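PDB 3CMN: putative hydrolase from Chloroflexus aurantiacus J-10-fl, which is of unproven function but is probably a zincin-like metallopeptidase, a hydrolase that would cleave peptide bonds using a zinc ion bound by an HExxH helix, modelled here without metal. Local coordinates for residues L170-W180 with L279-I290. Residues are numbered along the deposited sequence; the frame is centred on the assembly and turned at random.
Sequences LGLSDEDFRLW and LLPSFNQIEQQI
Trp180 lies as a knob among Phe283, Ile286, Glu287 and Ile290, and shows how one indole can serve apolar and polar packing together. Its CG is anti to the backbone N (chi1 178°), which lays the ring along the neighbouring helix. Ile286 CG2 sits over one face in a CH-pi contact, 3.9 Å from the centroid of the five-membered ring, while Leu280 CD1 meets the edge and Ile290 CG1 lies 3.9 Å from Trp180 CH2. The apolar contact continues beyond the indole: Leu172 CD2 reaches Ile286 CG1 at 3.6 Å, and Leu179 CD2 presses tightly on Leu280 CD2.

Two polar links border this core. Trp180 NE1 donates almost in its ring plane to Glu287 OE2 (3.0 Å, 162°), arriving from above the carboxylate plane; the Glu287 chain, bent at chi2, comes round to meet it. Asp176 OD2 accepts twice, through its anti lone pair from Ser282 OG at 2.6 Å and from Ser282 N at 3.3 Å, gripping the start of helix 283-307. A leucine in place of Trp180 would probably leave Glu287 without its N-H partner and Ile286 without a flat face to cover.

The helix segments cross at -69°, in a knob-into-hole junction between helices 174-193 and 283-307. Further along the former lies an HExxH pattern consistent with a zincin zinc site; its His184 ring meets Trp180 nearly parallel, placing this packing next to the presumed active site.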
# COMPACT_ATOMS: atom_id res chain seq x y z
N LEU A 170 2.85 19.16 -8.46
CA LEU A 170 2.77 18.53 -9.77
C LEU A 170 1.85 19.26 -10.73
O LEU A 170 1.63 18.78 -11.85
CB LEU A 170 2.30 17.08 -9.62
CG LEU A 170 3.18 16.15 -8.80
CD1 LEU A 170 2.53 14.78 -8.73
CD2 LEU A 170 4.58 16.07 -9.42
N GLY A 171 1.33 20.40 -10.31
CA GLY A 171 0.43 21.16 -11.16
C GLY A 171 -0.75 20.32 -11.62
O GLY A 171 -1.16 20.37 -12.78
N LEU A 172 -1.32 19.54 -10.70
CA LEU A 172 -2.44 18.70 -11.06
C LEU A 172 -3.75 19.29 -10.61
O LEU A 172 -3.79 20.27 -9.86
CB LEU A 172 -2.25 17.30 -10.48
CG LEU A 172 -1.18 16.45 -11.16
CD1 LEU A 172 -0.84 15.25 -10.32
CD2 LEU A 172 -1.67 16.01 -12.53
N SER A 173 -4.83 18.69 -11.10
CA SER A 173 -6.19 19.08 -10.81
C SER A 173 -6.63 18.63 -9.40
O SER A 173 -6.41 17.49 -9.00
CB SER A 173 -7.11 18.45 -11.87
OG SER A 173 -8.48 18.62 -11.56
N ASP A 174 -7.24 19.54 -8.65
CA ASP A 174 -7.70 19.24 -7.31
C ASP A 174 -8.63 18.03 -7.33
O ASP A 174 -8.37 17.02 -6.68
CB ASP A 174 -8.45 20.46 -6.75
CG ASP A 174 -9.05 20.22 -5.38
OD1 ASP A 174 -9.89 19.31 -5.23
OD2 ASP A 174 -8.69 20.96 -4.43
N GLU A 175 -9.71 18.13 -8.09
CA GLU A 175 -10.68 17.06 -8.19
C GLU A 175 -10.13 15.75 -8.74
O GLU A 175 -10.32 14.68 -8.16
CB GLU A 175 -11.86 17.51 -9.05
CG GLU A 175 -13.01 16.53 -9.16
CD GLU A 175 -13.85 16.45 -7.91
OE1 GLU A 175 -13.68 17.29 -6.99
OE2 GLU A 175 -14.71 15.55 -7.84
N ASP A 176 -9.45 15.83 -9.87
CA ASP A 176 -8.92 14.63 -10.51
C ASP A 176 -7.90 13.85 -9.70
O ASP A 176 -7.95 12.62 -9.63
CB ASP A 176 -8.36 14.99 -11.88
CG ASP A 176 -9.45 15.27 -12.90
OD1 ASP A 176 -10.57 15.65 -12.50
OD2 ASP A 176 -9.18 15.13 -14.11
N PHE A 177 -6.96 14.57 -9.08
CA PHE A 177 -5.95 13.90 -8.28
C PHE A 177 -6.54 13.20 -7.06
O PHE A 177 -6.15 12.08 -6.74
CB PHE A 177 -4.87 14.88 -7.83
CG PHE A 177 -3.75 14.24 -7.08
CD1 PHE A 177 -3.12 13.09 -7.58
CD2 PHE A 177 -3.32 14.77 -5.88
CE1 PHE A 177 -2.07 12.49 -6.89
CE2 PHE A 177 -2.27 14.18 -5.17
CZ PHE A 177 -1.64 13.03 -5.68
N ARG A 178 -7.48 13.84 -6.38
CA ARG A 178 -8.08 13.24 -5.21
C ARG A 178 -9.01 12.07 -5.54
O ARG A 178 -9.22 11.19 -4.71
CB ARG A 178 -8.80 14.30 -4.38
CG ARG A 178 -7.82 15.19 -3.66
CD ARG A 178 -8.50 16.29 -2.90
NE ARG A 178 -7.53 17.14 -2.23
CZ ARG A 178 -6.68 17.95 -2.85
NH1 ARG A 178 -6.69 18.03 -4.17
NH2 ARG A 178 -5.84 18.68 -2.14
N LEU A 179 -9.56 12.06 -6.75
CA LEU A 179 -10.40 10.94 -7.16
C LEU A 179 -9.44 9.82 -7.52
O LEU A 179 -9.71 8.65 -7.27
CB LEU A 179 -11.27 11.29 -8.37
CG LEU A 179 -12.06 10.09 -8.93
CD1 LEU A 179 -12.98 9.52 -7.83
CD2 LEU A 179 -12.88 10.50 -10.16
N TRP A 180 -8.31 10.20 -8.10
CA TRP A 180 -7.28 9.25 -8.48
C TRP A 180 -6.81 8.52 -7.22
O TRP A 180 -6.67 7.30 -7.20
CB TRP A 180 -6.10 9.97 -9.13
CG TRP A 180 -4.96 9.06 -9.51
CD1 TRP A 180 -4.84 8.35 -10.67
CD2 TRP A 180 -3.80 8.75 -8.72
NE1 TRP A 180 -3.68 7.62 -10.65
CE2 TRP A 180 -3.03 7.84 -9.47
CE3 TRP A 180 -3.35 9.14 -7.46
CZ2 TRP A 180 -1.82 7.31 -9.00
CZ3 TRP A 180 -2.14 8.62 -6.99
CH2 TRP A 180 -1.39 7.71 -7.76
N LEU A 279 -13.00 7.86 -15.93
CA LEU A 279 -13.47 8.96 -15.09
C LEU A 279 -12.51 10.12 -14.84
O LEU A 279 -12.91 11.11 -14.25
CB LEU A 279 -13.96 8.42 -13.74
CG LEU A 279 -15.22 7.55 -13.77
CD1 LEU A 279 -15.71 7.33 -12.35
CD2 LEU A 279 -16.30 8.24 -14.58
N LEU A 280 -11.27 10.01 -15.28
CA LEU A 280 -10.32 11.10 -15.06
C LEU A 280 -9.75 11.68 -16.35
O LEU A 280 -8.85 11.10 -16.96
CB LEU A 280 -9.16 10.64 -14.16
CG LEU A 280 -9.55 10.09 -12.78
CD1 LEU A 280 -8.31 9.59 -12.05
CD2 LEU A 280 -10.26 11.18 -11.98
N PRO A 281 -10.27 12.85 -16.78
CA PRO A 281 -9.77 13.47 -18.01
C PRO A 281 -8.27 13.78 -17.99
O PRO A 281 -7.62 13.79 -19.03
CB PRO A 281 -10.64 14.73 -18.16
CG PRO A 281 -11.18 14.96 -16.76
CD PRO A 281 -11.44 13.57 -16.26
N SER A 282 -7.72 14.02 -16.80
CA SER A 282 -6.30 14.31 -16.67
C SER A 282 -5.50 13.06 -16.34
O SER A 282 -4.31 13.13 -16.02
CB SER A 282 -6.07 15.37 -15.58
OG SER A 282 -6.64 14.99 -14.35
N PHE A 283 -6.15 11.90 -16.43
CA PHE A 283 -5.52 10.62 -16.13
C PHE A 283 -4.10 10.46 -16.68
O PHE A 283 -3.17 10.17 -15.92
CB PHE A 283 -6.37 9.46 -16.66
CG PHE A 283 -5.98 8.12 -16.09
CD1 PHE A 283 -6.46 7.71 -14.85
CD2 PHE A 283 -5.12 7.28 -16.80
CE1 PHE A 283 -6.08 6.47 -14.31
CE2 PHE A 283 -4.73 6.04 -16.27
CZ PHE A 283 -5.21 5.64 -15.02
N ASN A 284 -3.93 10.65 -17.98
CA ASN A 284 -2.61 10.51 -18.57
C ASN A 284 -1.66 11.49 -17.90
O ASN A 284 -0.53 11.12 -17.56
CB ASN A 284 -2.67 10.76 -20.08
CG ASN A 284 -3.47 9.69 -20.82
OD1 ASN A 284 -3.16 8.50 -20.74
ND2 ASN A 284 -4.50 10.11 -21.54
N GLN A 285 -2.13 12.72 -17.69
CA GLN A 285 -1.33 13.76 -17.05
C GLN A 285 -0.79 13.30 -15.69
O GLN A 285 0.41 13.40 -15.41
CB GLN A 285 -2.17 15.02 -16.83
CG GLN A 285 -2.31 15.94 -18.05
CD GLN A 285 -3.11 15.33 -19.19
OE1 GLN A 285 -4.24 14.88 -19.00
NE2 GLN A 285 -2.53 15.32 -20.39
N ILE A 286 -1.70 12.79 -14.85
CA ILE A 286 -1.35 12.33 -13.51
C ILE A 286 -0.33 11.21 -13.54
O ILE A 286 0.74 11.31 -12.93
CB ILE A 286 -2.61 11.86 -12.73
CG1 ILE A 286 -3.62 13.00 -12.64
CG2 ILE A 286 -2.23 11.40 -11.34
CD1 ILE A 286 -4.95 12.58 -12.06
N GLU A 287 -0.66 10.13 -14.24
CA GLU A 287 0.25 8.99 -14.33
C GLU A 287 1.65 9.47 -14.68
O GLU A 287 2.63 8.99 -14.12
CB GLU A 287 -0.25 8.00 -15.39
CG GLU A 287 -1.49 7.19 -14.98
CD GLU A 287 -1.34 6.52 -13.61
OE1 GLU A 287 -0.20 6.20 -13.21
OE2 GLU A 287 -2.37 6.29 -12.94
N GLN A 288 1.73 10.45 -15.58
CA GLN A 288 3.01 11.01 -16.00
C GLN A 288 3.70 11.70 -14.83
O GLN A 288 4.83 11.36 -14.46
CB GLN A 288 2.81 12.05 -17.10
CG GLN A 288 2.16 11.51 -18.35
CD GLN A 288 1.85 12.61 -19.33
OE1 GLN A 288 2.74 13.33 -19.78
NE2 GLN A 288 0.57 12.76 -19.67
N GLN A 289 3.00 12.67 -14.25
CA GLN A 289 3.50 13.45 -13.12
C GLN A 289 3.81 12.66 -11.85
O GLN A 289 4.82 12.90 -11.18
CB GLN A 289 2.49 14.55 -12.77
CG GLN A 289 2.36 15.63 -13.82
CD GLN A 289 3.62 16.46 -13.92
OE1 GLN A 289 3.93 17.25 -13.03
NE2 GLN A 289 4.36 16.27 -15.00
N ILE A 290 2.94 11.72 -11.52
CA ILE A 290 3.09 10.92 -10.32
C ILE A 290 4.15 9.81 -10.41
O ILE A 290 4.50 9.18 -9.41
CB ILE A 290 1.71 10.32 -9.92
CG1 ILE A 290 1.69 9.99 -8.44
CG2 ILE A 290 1.41 9.10 -10.77
CD1 ILE A 290 1.94 11.20 -7.54